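Local coordinates for beta-N-acetylhexosaminidase (Bacteroides fragilis, PDB 4PYS), which probably removes terminal N-acetylhexosamine residues from glycans, as a family 20 glycoside hydrolase with a TIM-barrel catalytic domain, at residues A[40-45]-A[67-72]; A[46-51]-A[214-219]; A[76-81]-A[99-104]; A[107-112]-A[120-125]. One frame throughout, in Å; residues are numbered along the deposited sequence.

In the fold
Contacts 1, 3 and 4 all lie within the N-terminal family 20 domain 2, where helices 43-49 and 96-109 pack against one mixed sheet; contact 2 leads from that domain to the catalytic barrel. Contacts 1 and 2 share helix 43-49, with centres about 10 Å apart, and contacts 3 and 4 share helix 96-109, with centres about 14 Å apart. Along the chain, contact 1 closes before contact 3 opens and contact 3 before contact 4, while contacts 3 and 4 are nested inside the long loop closed by contact 2. Helix 43-49 takes part both in the domain core, through Phe46 on Trp69, and in the junction with the barrel, through Glu48, so the contacts together link the small domain's core to the catalytic domain.

Contact 1: residues A[40-45]-A[67-72]; sequences GSFIRL and ISWKKD
In the helix-on-sheet core of the N-terminal alpha/beta domain, Phe42 of segment 40-45 meets Trp69 of strand 67-71. The evidence is a single aromatic pair: Phe42 CE1 lies 3.5 Å from Trp69 CE3, and Phe42 CZ is next nearest, 4.0 Å from the same atom. Their planes are inclined at 38°, with 5.0 Å between the Phe42 ring centroid and that of the six-membered ring of Trp69, an oblique meeting of the two rings. From the tryptophan's side the geometry is clearer, because CE1 stands over one face of the indole, displaced toward its rim. Ile67 CG2, from two residues earlier on the same strand, lies over the opposite face, so the indole is held between a phenyl carbon and a methyl group. Strand 67-71 runs between strands 31-35 and 89-93, parallel to both, and Trp69 projects from it toward the helices. Phe42 reaches it with CG set between its backbone N and carbonyl carbon (chi1 62°). Both residues are buried, and the aromatic cluster continues through Phe99, which meets the Phe42 ring, and Phe46, which meets Trp69.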
loop_
_atom_site.group_PDB
_atom_site.type_symbol
_atom_site.label_atom_id
_atom_site.label_comp_id
_atom_site.label_asym_id
_atom_site.label_seq_id
_atom_site.Cartn_x
_atom_site.Cartn_y
_atom_site.Cartn_z
ATOM N N GLY A 40 0.346 9.808 22.656
ATOM C CA GLY A 40 1.615 9.311 22.147
ATOM C C GLY A 40 1.633 8.723 20.743
ATOM O O GLY A 40 2.638 8.821 20.035
ATOM N N SER A 41 0.529 8.119 20.322
ATOM C CA SER A 41 0.516 7.389 19.057
ATOM C C SER A 41 0.341 8.284 17.828
ATOM O O SER A 41 0.818 7.954 16.743
ATOM C CB SER A 41 -0.616 6.381 19.062
ATOM O OG SER A 41 -1.831 7.086 18.927
ATOM N N PHE A 42 -0.364 9.402 17.990
ATOM C CA PHE A 42 -0.631 10.283 16.855
ATOM C C PHE A 42 0.126 11.600 16.926
ATOM O O PHE A 42 0.211 12.332 15.938
ATOM C CB PHE A 42 -2.135 10.541 16.704
ATOM C CG PHE A 42 -2.769 11.224 17.885
ATOM C CD1 PHE A 42 -2.764 12.607 17.989
ATOM C CD2 PHE A 42 -3.396 10.482 18.876
ATOM C CE1 PHE A 42 -3.352 13.238 19.064
ATOM C CE2 PHE A 42 -3.988 11.105 19.953
ATOM C CZ PHE A 42 -3.968 12.489 20.046
ATOM N N ILE A 43 0.694 11.896 18.086
ATOM C CA ILE A 43 1.204 13.235 18.329
ATOM C C ILE A 43 2.487 13.585 17.559
ATOM O O ILE A 43 2.728 14.755 17.262
ATOM C CB ILE A 43 1.363 13.511 19.838
ATOM C CG1 ILE A 43 1.196 15.003 20.113
ATOM C CG2 ILE A 43 2.682 12.963 20.367
ATOM C CD1 ILE A 43 -0.110 15.566 19.564
ATOM N N ARG A 44 3.307 12.589 17.232
ATOM C CA ARG A 44 4.511 12.859 16.454
ATOM C C ARG A 44 4.158 13.412 15.067
ATOM O O ARG A 44 4.861 14.279 14.534
ATOM C CB ARG A 44 5.388 11.610 16.344
ATOM C CG ARG A 44 6.201 11.329 17.606
ATOM C CD ARG A 44 7.196 10.195 17.401
ATOM N NE ARG A 44 6.609 8.892 17.704
ATOM C CZ ARG A 44 6.572 8.359 18.924
ATOM N NH1 ARG A 44 7.083 9.022 19.954
ATOM N NH2 ARG A 44 6.022 7.166 19.115
ATOM N N LEU A 45 3.053 12.936 14.500
ATOM C CA LEU A 45 2.598 13.438 13.200
ATOM C C LEU A 45 2.116 14.881 13.311
ATOM O O LEU A 45 2.375 15.707 12.430
ATOM C CB LEU A 45 1.491 12.553 12.618
ATOM C CG LEU A 45 0.997 12.908 11.212
ATOM C CD1 LEU A 45 2.125 12.757 10.189
ATOM C CD2 LEU A 45 -0.203 12.049 10.813
ATOM N N ILE A 67 -6.992 23.323 21.550
ATOM C CA ILE A 67 -7.300 22.096 20.822
ATOM C C ILE A 67 -7.439 20.954 21.809
ATOM O O ILE A 67 -6.566 20.759 22.648
ATOM C CB ILE A 67 -6.184 21.723 19.825
ATOM C CG1 ILE A 67 -5.900 22.883 18.869
ATOM C CG2 ILE A 67 -6.570 20.467 19.057
ATOM C CD1 ILE A 67 -4.764 22.590 17.870
ATOM N N SER A 68 -8.539 20.210 21.733
ATOM C CA SER A 68 -8.663 19.012 22.553
ATOM C C SER A 68 -8.844 17.767 21.699
ATOM O O SER A 68 -9.408 17.811 20.600
ATOM C CB SER A 68 -9.764 19.133 23.613
ATOM O OG SER A 68 -10.960 19.637 23.072
ATOM N N TRP A 69 -8.323 16.662 22.207
ATOM C CA TRP A 69 -8.315 15.397 21.489
ATOM C C TRP A 69 -9.112 14.422 22.335
ATOM O O TRP A 69 -8.659 14.012 23.406
ATOM C CB TRP A 69 -6.870 14.922 21.330
ATOM C CG TRP A 69 -6.001 15.930 20.614
ATOM C CD1 TRP A 69 -5.336 16.987 21.173
ATOM C CD2 TRP A 69 -5.723 15.979 19.206
ATOM N NE1 TRP A 69 -4.661 17.687 20.199
ATOM C CE2 TRP A 69 -4.886 17.091 18.983
ATOM C CE3 TRP A 69 -6.106 15.195 18.112
ATOM C CZ2 TRP A 69 -4.410 17.425 17.705
ATOM C CZ3 TRP A 69 -5.633 15.531 16.839
ATOM C CH2 TRP A 69 -4.798 16.634 16.649
ATOM N N LYS A 70 -10.315 14.083 21.879
ATOM C CA LYS A 70 -11.254 13.342 22.714
ATOM C C LYS A 70 -11.689 12.047 22.050
ATOM O O LYS A 70 -11.755 11.959 20.836
ATOM C CB LYS A 70 -12.495 14.196 22.997
ATOM C CG LYS A 70 -12.186 15.575 23.563
ATOM C CD LYS A 70 -12.241 15.595 25.063
ATOM C CE LYS A 70 -13.688 15.682 25.529
ATOM N NZ LYS A 70 -13.770 16.035 26.941
ATOM N N LYS A 71 -11.997 11.041 22.853
ATOM C CA LYS A 71 -12.495 9.799 22.300
ATOM C C LYS A 71 -14.016 9.873 22.147
ATOM O O LYS A 71 -14.720 10.354 23.044
ATOM C CB LYS A 71 -12.115 8.627 23.208
ATOM C CG LYS A 71 -12.445 7.254 22.624
ATOM C CD LYS A 71 -12.226 6.156 23.663
ATOM C CE LYS A 71 -12.308 4.769 23.055
ATOM N N ASP A 72 -14.514 9.414 21.005
ATOM C CA ASP A 72 -15.948 9.226 20.832
ATOM C C ASP A 72 -16.167 7.786 20.380
ATOM O O ASP A 72 -15.936 7.458 19.206
ATOM C CB ASP A 72 -16.494 10.220 19.800
ATOM C CG ASP A 72 -17.985 10.037 19.536
ATOM O OD1 ASP A 72 -18.604 9.149 20.161
ATOM O OD2 ASP A 72 -18.538 10.792 18.701
#

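Contact 2: residues A[46-51]-A[214-219]; sequences FYEKLV and ADRGIT
Helix 43-49 ends where Leu50 leaves helical torsions, and opposite it a type I turn from Ala214 to Gly217 carries Arg216 toward Glu48. That turn belongs to a Schellman motif closing helix 203-214, with Gly217 at positive phi (74°) as its C-prime residue, one residue short of barrel strand 219-223. A salt bridge between Glu48 and Arg216 joins the N-terminal domain to the catalytic TIM barrel. It is bidentate and end-on: Arg216 NH1 donates to Glu48 OE1 at 3.1 Å, and Arg216 NH2 donates to Glu48 OE2, also at 3.1 Å. Both bonds are nearly straight, and both oxygens lie close to the guanidinium plane. The carboxylate is turned 29° from that plane, and each oxygen is met on its syn side but well out of the carboxylate plane. Glu48 arrives extended, CG anti to the backbone N (chi1 -178°), whereas the Arg216 chain bends at chi2 and chi3 and crosses it at about a right angle. Asp154 pairs with both Lys49 NZ and Arg216 NH2, which probably offsets their like charges, while Tyr212 O accepts from Arg216 NE. Lys49 NZ also donates to Glu48 OE2 at 3.0 Å, using the anti lone pair.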
loop_
_atom_site.group_PDB
_atom_site.type_symbol
_atom_site.label_atom_id
_atom_site.label_comp_id
_atom_site.label_asym_id
_atom_site.label_seq_id
_atom_site.Cartn_x
_atom_site.Cartn_y
_atom_site.Cartn_z
ATOM N N PHE A 46 1.409 15.180 14.396
ATOM C CA PHE A 46 0.943 16.539 14.642
ATOM C C PHE A 46 2.125 17.500 14.770
ATOM O O PHE A 46 2.117 18.593 14.190
ATOM C CB PHE A 46 0.084 16.582 15.918
ATOM C CG PHE A 46 -0.425 17.954 16.249
ATOM C CD1 PHE A 46 -1.608 18.418 15.687
ATOM C CD2 PHE A 46 0.284 18.788 17.108
ATOM C CE1 PHE A 46 -2.077 19.685 15.969
ATOM C CE2 PHE A 46 -0.178 20.061 17.398
ATOM C CZ PHE A 46 -1.364 20.511 16.829
ATOM N N TYR A 47 3.142 17.106 15.533
ATOM C CA TYR A 47 4.313 17.964 15.721
ATOM C C TYR A 47 5.050 18.193 14.401
ATOM O O TYR A 47 5.609 19.261 14.151
ATOM C CB TYR A 47 5.280 17.362 16.746
ATOM C CG TYR A 47 4.754 17.291 18.167
ATOM C CD1 TYR A 47 3.851 18.233 18.652
ATOM C CD2 TYR A 47 5.168 16.278 19.026
ATOM C CE1 TYR A 47 3.375 18.161 19.951
ATOM C CE2 TYR A 47 4.701 16.199 20.318
ATOM C CZ TYR A 47 3.804 17.144 20.778
ATOM O OH TYR A 47 3.338 17.060 22.070
ATOM N N GLU A 48 5.048 17.179 13.553
ATOM C CA GLU A 48 5.756 17.257 12.285
ATOM C C GLU A 48 5.026 18.104 11.238
ATOM O O GLU A 48 5.661 18.803 10.442
ATOM C CB GLU A 48 5.974 15.838 11.751
ATOM C CG GLU A 48 6.758 15.769 10.455
ATOM C CD GLU A 48 6.849 14.353 9.920
ATOM O OE1 GLU A 48 7.271 13.446 10.676
ATOM O OE2 GLU A 48 6.492 14.153 8.742
ATOM N N LYS A 49 3.698 18.050 11.239
ATOM C CA LYS A 49 2.926 18.600 10.123
ATOM C C LYS A 49 2.194 19.900 10.448
ATOM O O LYS A 49 1.883 20.677 9.544
ATOM C CB LYS A 49 1.914 17.574 9.610
ATOM C CG LYS A 49 2.505 16.248 9.105
ATOM C CD LYS A 49 3.505 16.450 7.965
ATOM C CE LYS A 49 3.790 15.116 7.246
ATOM N NZ LYS A 49 4.984 15.217 6.317
ATOM N N LEU A 50 1.927 20.141 11.731
ATOM C CA LEU A 50 1.077 21.269 12.127
ATOM C C LEU A 50 1.738 22.259 13.090
ATOM O O LEU A 50 1.945 23.425 12.743
ATOM C CB LEU A 50 -0.247 20.750 12.706
ATOM C CG LEU A 50 -1.162 20.081 11.676
ATOM C CD1 LEU A 50 -2.284 19.307 12.341
ATOM C CD2 LEU A 50 -1.722 21.151 10.754
ATOM N N VAL A 51 2.049 21.801 14.301
ATOM C CA VAL A 51 2.629 22.672 15.330
ATOM C C VAL A 51 3.773 21.948 16.016
ATOM O O VAL A 51 3.561 20.879 16.589
ATOM C CB VAL A 51 1.589 23.027 16.419
ATOM C CG1 VAL A 51 2.199 23.958 17.478
ATOM C CG2 VAL A 51 0.352 23.649 15.804
ATOM N N ALA A 214 4.069 3.612 11.592
ATOM C CA ALA A 214 3.144 3.543 12.724
ATOM C C ALA A 214 2.739 4.937 13.199
ATOM O O ALA A 214 1.582 5.158 13.561
ATOM C CB ALA A 214 3.756 2.738 13.872
ATOM N N ASP A 215 3.689 5.875 13.176
ATOM C CA ASP A 215 3.422 7.249 13.599
ATOM C C ASP A 215 2.421 7.943 12.695
ATOM O O ASP A 215 1.856 8.976 13.060
ATOM C CB ASP A 215 4.712 8.071 13.637
ATOM C CG ASP A 215 5.581 7.727 14.819
ATOM O OD1 ASP A 215 5.032 7.212 15.815
ATOM O OD2 ASP A 215 6.805 7.974 14.750
ATOM N N ARG A 216 2.206 7.402 11.504
ATOM C CA ARG A 216 1.230 8.009 10.607
ATOM C C ARG A 216 0.131 7.041 10.163
ATOM O O ARG A 216 -0.472 7.199 9.102
ATOM C CB ARG A 216 1.921 8.743 9.437
ATOM C CG ARG A 216 2.911 7.942 8.628
ATOM C CD ARG A 216 4.071 8.827 8.130
ATOM N NE ARG A 216 4.998 9.114 9.225
ATOM C CZ ARG A 216 5.524 10.308 9.471
ATOM N NH1 ARG A 216 6.335 10.472 10.502
ATOM N NH2 ARG A 216 5.240 11.336 8.691
ATOM N N GLY A 217 -0.147 6.044 11.002
ATOM C CA GLY A 217 -1.304 5.185 10.813
ATOM C C GLY A 217 -1.203 4.173 9.688
ATOM O O GLY A 217 -2.222 3.677 9.200
ATOM N N ILE A 218 0.024 3.862 9.279
ATOM C CA ILE A 218 0.241 2.954 8.151
ATOM C C ILE A 218 0.789 1.616 8.629
ATOM O O ILE A 218 1.774 1.581 9.360
ATOM C CB ILE A 218 1.239 3.554 7.139
ATOM C CG1 ILE A 218 0.646 4.810 6.493
ATOM C CG2 ILE A 218 1.589 2.529 6.064
ATOM C CD1 ILE A 218 -0.680 4.556 5.774
ATOM N N THR A 219 0.143 0.527 8.215
ATOM C CA THR A 219 0.644 -0.822 8.476
ATOM C C THR A 219 1.442 -1.256 7.253
ATOM O O THR A 219 0.958 -1.151 6.128
ATOM C CB THR A 219 -0.520 -1.785 8.714
ATOM O OG1 THR A 219 -1.193 -1.412 9.929
ATOM C CG2 THR A 219 -0.033 -3.236 8.821
#

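Contact 3: residues A[76-81]-A[99-104]; sequences PTEGYR and FIYAIQ
Glu78 and Tyr80 carry the first segment's side of this contact, meeting Tyr101 and Ala102 on helix 96-109. The segment starts with a type II turn from Pro76 to Gly79, closed by Gly79 N donating to Pro76 O at 2.9 Å. Within the turn, Glu78 sends its chain out extended beyond CG, and OE2 comes to 3.7 Å from Tyr101 CE2, near the plane of the phenol and at its edge. Carboxylate and ring are inclined at 61°, and the approach is a van der Waals one. The polar ends have other partners: Glu78 OE1 pairs with Arg133 and OE2 accepts from Asn162, while Tyr101 OH is hydrogen-bonded to Met161 O. The backbone oxygen of Glu78 also lies at the edge of the Tyr101 ring, 3.7 Å from CD2; it is buried here without a hydrogen-bonding partner in the model.

After Gly79 the chain enters strand 80-84, and Tyr80 turns toward the helix. With CG between the backbone N and the carbonyl carbon (chi1 65°), its ring lies against the helix backbone: Ala102 CA stands 3.7 Å above the plane of the Tyr80 ring, over its centre, and the carbonyl carbon of Tyr101 lies nearer the rim of the same face. Ala102 CB is 3.6 Å from Tyr80 CD2, and Tyr101 CB is 3.9 Å from Tyr80 CE1. The small Ala102 side chain probably allows the ring to lie this close to the helix backbone, and the Tyr80 hydroxyl is hydrogen-bonded to Ser105 one turn further on. This is helix-on-sheet packing, in which helix 96-109 packs against the mixed sheet of the alpha/beta domain that accompanies the family 20 barrel.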
loop_
_atom_site.group_PDB
_atom_site.type_symbol
_atom_site.label_atom_id
_atom_site.label_comp_id
_atom_site.label_asym_id
_atom_site.label_seq_id
_atom_site.Cartn_x
_atom_site.Cartn_y
_atom_site.Cartn_z
ATOM N N PRO A 76 -17.367 5.270 13.857
ATOM C CA PRO A 76 -16.894 4.022 13.248
ATOM C C PRO A 76 -15.388 3.931 13.356
ATOM O O PRO A 76 -14.722 4.946 13.596
ATOM C CB PRO A 76 -17.250 4.191 11.760
ATOM C CG PRO A 76 -18.160 5.373 11.668
ATOM C CD PRO A 76 -17.839 6.240 12.852
ATOM N N THR A 77 -14.855 2.732 13.154
ATOM C CA THR A 77 -13.415 2.532 13.083
ATOM C C THR A 77 -12.818 3.477 12.054
ATOM O O THR A 77 -13.391 3.675 10.973
ATOM C CB THR A 77 -13.067 1.091 12.668
ATOM O OG1 THR A 77 -13.903 0.175 13.385
ATOM C CG2 THR A 77 -11.611 0.793 12.986
ATOM N N GLU A 78 -11.686 4.062 12.422
ATOM C CA GLU A 78 -10.954 5.030 11.611
ATOM C C GLU A 78 -11.687 6.353 11.375
ATOM O O GLU A 78 -11.207 7.194 10.610
ATOM C CB GLU A 78 -10.529 4.431 10.264
ATOM C CG GLU A 78 -9.904 3.044 10.355
ATOM C CD GLU A 78 -9.355 2.602 9.017
ATOM O OE1 GLU A 78 -10.134 2.046 8.203
ATOM O OE2 GLU A 78 -8.150 2.837 8.784
ATOM N N GLY A 79 -12.832 6.544 12.020
ATOM C CA GLY A 79 -13.601 7.763 11.802
ATOM C C GLY A 79 -13.196 8.886 12.736
ATOM O O GLY A 79 -12.598 8.646 13.780
ATOM N N TYR A 80 -13.522 10.121 12.370
ATOM C CA TYR A 80 -13.226 11.243 13.253
ATOM C C TYR A 80 -14.265 12.336 13.076
ATOM O O TYR A 80 -15.041 12.327 12.109
ATOM C CB TYR A 80 -11.819 11.793 12.975
ATOM C CG TYR A 80 -11.701 12.396 11.599
ATOM C CD1 TYR A 80 -11.337 11.620 10.504
ATOM C CD2 TYR A 80 -11.962 13.747 11.392
ATOM C CE1 TYR A 80 -11.254 12.178 9.230
ATOM C CE2 TYR A 80 -11.886 14.307 10.129
ATOM C CZ TYR A 80 -11.524 13.520 9.058
ATOM O OH TYR A 80 -11.458 14.088 7.804
ATOM N N ARG A 81 -14.283 13.271 14.019
ATOM C CA ARG A 81 -15.079 14.478 13.875
ATOM C C ARG A 81 -14.183 15.638 14.272
ATOM O O ARG A 81 -13.425 15.543 15.246
ATOM C CB ARG A 81 -16.317 14.418 14.779
ATOM C CG ARG A 81 -17.230 15.639 14.682
ATOM C CD ARG A 81 -18.379 15.561 15.691
ATOM N NE ARG A 81 -19.200 14.364 15.498
ATOM C CZ ARG A 81 -19.122 13.271 16.254
ATOM N NH1 ARG A 81 -18.272 13.219 17.274
ATOM N NH2 ARG A 81 -19.895 12.223 15.997
ATOM N N PHE A 99 -7.599 9.818 14.735
ATOM C CA PHE A 99 -6.871 11.042 15.068
ATOM C C PHE A 99 -5.860 11.388 13.982
ATOM O O PHE A 99 -5.647 12.554 13.655
ATOM C CB PHE A 99 -6.140 10.879 16.409
ATOM C CG PHE A 99 -7.036 10.988 17.618
ATOM C CD1 PHE A 99 -7.894 12.078 17.783
ATOM C CD2 PHE A 99 -7.008 10.006 18.606
ATOM C CE1 PHE A 99 -8.709 12.181 18.927
ATOM C CE2 PHE A 99 -7.830 10.093 19.736
ATOM C CZ PHE A 99 -8.677 11.190 19.892
ATOM N N ILE A 100 -5.221 10.373 13.427
ATOM C CA ILE A 100 -4.263 10.607 12.353
ATOM C C ILE A 100 -4.952 11.183 11.119
ATOM O O ILE A 100 -4.467 12.139 10.499
ATOM C CB ILE A 100 -3.495 9.312 12.029
ATOM C CG1 ILE A 100 -2.499 9.053 13.164
ATOM C CG2 ILE A 100 -2.777 9.428 10.668
ATOM C CD1 ILE A 100 -1.889 7.703 13.163
ATOM N N TYR A 101 -6.110 10.636 10.785
ATOM C CA TYR A 101 -6.824 11.142 9.627
ATOM C C TYR A 101 -7.377 12.537 9.887
ATOM O O TYR A 101 -7.397 13.370 8.980
ATOM C CB TYR A 101 -7.912 10.147 9.188
ATOM C CG TYR A 101 -7.301 8.828 8.753
ATOM C CD1 TYR A 101 -6.093 8.802 8.067
ATOM C CD2 TYR A 101 -7.909 7.611 9.064
ATOM C CE1 TYR A 101 -5.506 7.588 7.674
ATOM C CE2 TYR A 101 -7.334 6.397 8.674
ATOM C CZ TYR A 101 -6.134 6.402 7.979
ATOM O OH TYR A 101 -5.547 5.206 7.594
ATOM N N ALA A 102 -7.802 12.811 11.120
ATOM C CA ALA A 102 -8.186 14.185 11.471
ATOM C C ALA A 102 -7.021 15.149 11.271
ATOM O O ALA A 102 -7.203 16.266 10.787
ATOM C CB ALA A 102 -8.710 14.263 12.919
ATOM N N ILE A 103 -5.818 14.723 11.659
ATOM C CA ILE A 103 -4.633 15.546 11.465
ATOM C C ILE A 103 -4.391 15.789 9.984
ATOM O O ILE A 103 -4.057 16.899 9.594
ATOM C CB ILE A 103 -3.380 14.903 12.122
ATOM C CG1 ILE A 103 -3.467 15.062 13.647
ATOM C CG2 ILE A 103 -2.079 15.542 11.623
ATOM C CD1 ILE A 103 -2.497 14.157 14.414
ATOM N N GLN A 104 -4.578 14.767 9.157
ATOM C CA GLN A 104 -4.390 14.954 7.718
ATOM C C GLN A 104 -5.407 15.962 7.171
ATOM O O GLN A 104 -5.088 16.764 6.301
ATOM C CB GLN A 104 -4.512 13.623 6.962
ATOM C CG GLN A 104 -3.444 12.591 7.300
ATOM C CD GLN A 104 -2.042 13.015 6.875
ATOM O OE1 GLN A 104 -1.835 14.102 6.317
ATOM N NE2 GLN A 104 -1.071 12.145 7.130
#

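Contact 4: residues A[107-112]-A[120-125]; sequences RQWNTG and PCVEIT
Trp109 NE1 donates to Pro120 O at 2.9 Å, a nearly straight bond with an N-H...O angle of 172°. It ties the last turn of helix 96-109 to strand 117-126, in the helix-on-sheet layer of the N-terminal domain. The oxygen lies at the indole edge, almost in the ring plane. Seen from the acceptor, the C=O...N angle is 135° and the nitrogen is a little tilted from the carbonyl plane. Strand 117-126 is paired antiparallel with strands 17-21, 23-27 and 80-84, so the bond joins the helix to a strand within the sheet rather than to a loop.

Apolar groups of the strand touch the same indole. Pro120 turns its own ring toward Trp109, with CD at 3.5 Å from Trp109 NE1, so the proline meets the nitrogen with its ring as well as its carbonyl. Two residues along the strand, Val122 points back toward Trp109, the two side chains approaching head-on from strand and helix, and spreads both methyls along the indole: CG1 sits 3.5 Å from Trp109 NE1, and CG2 reaches the benzene part, 3.7 Å from Trp109 CZ2. Trp109 points that way because its CG is anti to the backbone N (chi1 -167°), which swings the indole off the helix toward the strand. Arg20 of strand 17-21 and Ile11 also touch the indole. Beyond the helix end, where Asn110 leaves helical torsions, Thr111 adds a methyl group while its hydroxyl is hydrogen-bonded to Glu113. That methyl, Thr111 CG2, rests 3.8 Å from Pro120 CD and almost as close to CG of the same ring.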
loop_
_atom_site.group_PDB
_atom_site.type_symbol
_atom_site.label_atom_id
_atom_site.label_comp_id
_atom_site.label_asym_id
_atom_site.label_seq_id
_atom_site.Cartn_x
_atom_site.Cartn_y
_atom_site.Cartn_z
ATOM N N ARG A 107 -4.347 19.524 8.200
ATOM C CA ARG A 107 -3.253 19.979 7.334
ATOM C C ARG A 107 -3.776 20.717 6.114
ATOM O O ARG A 107 -3.239 21.760 5.728
ATOM C CB ARG A 107 -2.456 18.786 6.810
ATOM C CG ARG A 107 -1.462 18.190 7.752
ATOM C CD ARG A 107 -0.771 17.018 7.051
ATOM N NE ARG A 107 0.238 17.437 6.074
ATOM C CZ ARG A 107 0.882 16.585 5.276
ATOM N NH1 ARG A 107 0.600 15.290 5.335
ATOM N NH2 ARG A 107 1.806 17.022 4.430
ATOM N N GLN A 108 -4.812 20.153 5.491
ATOM C CA GLN A 108 -5.386 20.729 4.281
ATOM C C GLN A 108 -6.407 21.823 4.557
ATOM O O GLN A 108 -6.705 22.626 3.676
ATOM C CB GLN A 108 -6.024 19.631 3.426
ATOM C CG GLN A 108 -4.990 18.679 2.857
ATOM C CD GLN A 108 -5.578 17.665 1.902
ATOM O OE1 GLN A 108 -6.477 17.978 1.117
ATOM N NE2 GLN A 108 -5.073 16.443 1.961
ATOM N N TRP A 109 -6.942 21.859 5.773
ATOM C CA TRP A 109 -7.976 22.824 6.103
ATOM C C TRP A 109 -7.375 24.179 6.496
ATOM O O TRP A 109 -8.013 25.214 6.340
ATOM C CB TRP A 109 -8.886 22.269 7.214
ATOM C CG TRP A 109 -10.152 23.052 7.396
ATOM C CD1 TRP A 109 -10.491 23.836 8.464
ATOM C CD2 TRP A 109 -11.253 23.122 6.480
ATOM N NE1 TRP A 109 -11.734 24.393 8.264
ATOM C CE2 TRP A 109 -12.218 23.974 7.048
ATOM C CE3 TRP A 109 -11.511 22.549 5.227
ATOM C CZ2 TRP A 109 -13.433 24.268 6.403
ATOM C CZ3 TRP A 109 -12.711 22.838 4.592
ATOM C CH2 TRP A 109 -13.655 23.690 5.178
ATOM N N ASN A 110 -6.147 24.161 7.005
ATOM C CA ASN A 110 -5.408 25.391 7.279
ATOM C C ASN A 110 -5.332 26.248 6.012
ATOM O O ASN A 110 -4.967 25.741 4.946
ATOM C CB ASN A 110 -3.998 25.020 7.755
ATOM C CG ASN A 110 -3.098 26.226 7.935
ATOM O OD1 ASN A 110 -3.552 27.310 8.297
ATOM N ND2 ASN A 110 -1.806 26.045 7.669
ATOM N N THR A 111 -5.685 27.531 6.107
ATOM C CA THR A 111 -5.722 28.373 4.909
ATOM C C THR A 111 -4.325 28.662 4.361
ATOM O O THR A 111 -4.144 28.832 3.150
ATOM C CB THR A 111 -6.415 29.719 5.153
ATOM O OG1 THR A 111 -5.527 30.593 5.858
ATOM C CG2 THR A 111 -7.703 29.541 5.939
ATOM N N GLY A 112 -3.341 28.731 5.254
ATOM C CA GLY A 112 -1.990 29.095 4.859
ATOM C C GLY A 112 -1.899 30.558 4.450
ATOM O O GLY A 112 -0.954 30.965 3.777
ATOM N N PRO A 120 -10.942 27.925 9.103
ATOM C CA PRO A 120 -12.325 28.411 9.005
ATOM C C PRO A 120 -13.220 27.548 9.872
ATOM O O PRO A 120 -12.991 26.341 9.964
ATOM C CB PRO A 120 -12.665 28.213 7.524
ATOM C CG PRO A 120 -11.317 28.262 6.819
ATOM C CD PRO A 120 -10.362 27.598 7.785
ATOM N N CYS A 121 -14.205 28.146 10.526
ATOM C CA CYS A 121 -15.083 27.368 11.390
ATOM C C CYS A 121 -15.843 26.327 10.575
ATOM O O CYS A 121 -16.220 26.575 9.424
ATOM C CB CYS A 121 -16.028 28.286 12.160
ATOM S SG CYS A 121 -15.136 29.373 13.297
ATOM N N VAL A 122 -16.045 25.154 11.166
ATOM C CA VAL A 122 -16.545 24.013 10.409
ATOM C C VAL A 122 -16.870 22.861 11.349
ATOM O O VAL A 122 -16.355 22.792 12.467
ATOM C CB VAL A 122 -15.485 23.544 9.375
ATOM C CG1 VAL A 122 -14.328 22.828 10.066
ATOM C CG2 VAL A 122 -16.104 22.637 8.315
ATOM N N GLU A 123 -17.761 21.979 10.911
ATOM C CA GLU A 123 -17.843 20.652 11.498
ATOM C C GLU A 123 -17.650 19.626 10.392
ATOM O O GLU A 123 -18.372 19.630 9.390
ATOM C CB GLU A 123 -19.176 20.435 12.222
ATOM C CG GLU A 123 -19.280 19.064 12.882
ATOM C CD GLU A 123 -20.475 18.948 13.817
ATOM O OE1 GLU A 123 -21.046 19.991 14.206
ATOM O OE2 GLU A 123 -20.836 17.807 14.160
ATOM N N ILE A 124 -16.653 18.770 10.567
ATOM C CA ILE A 124 -16.349 17.722 9.605
ATOM C C ILE A 124 -16.562 16.388 10.300
ATOM O O ILE A 124 -16.052 16.180 11.404
ATOM C CB ILE A 124 -14.881 17.812 9.171
ATOM C CG1 ILE A 124 -14.614 19.144 8.469
ATOM C CG2 ILE A 124 -14.523 16.655 8.246
ATOM C CD1 ILE A 124 -13.125 19.447 8.312
ATOM N N THR A 125 -17.339 15.507 9.673
ATOM C CA THR A 125 -17.553 14.160 10.189
ATOM C C THR A 125 -17.172 13.217 9.071
ATOM O O THR A 125 -17.660 13.369 7.938
ATOM C CB THR A 125 -19.029 13.927 10.556
ATOM O OG1 THR A 125 -19.481 14.998 11.400
ATOM C CG2 THR A 125 -19.180 12.608 11.295
#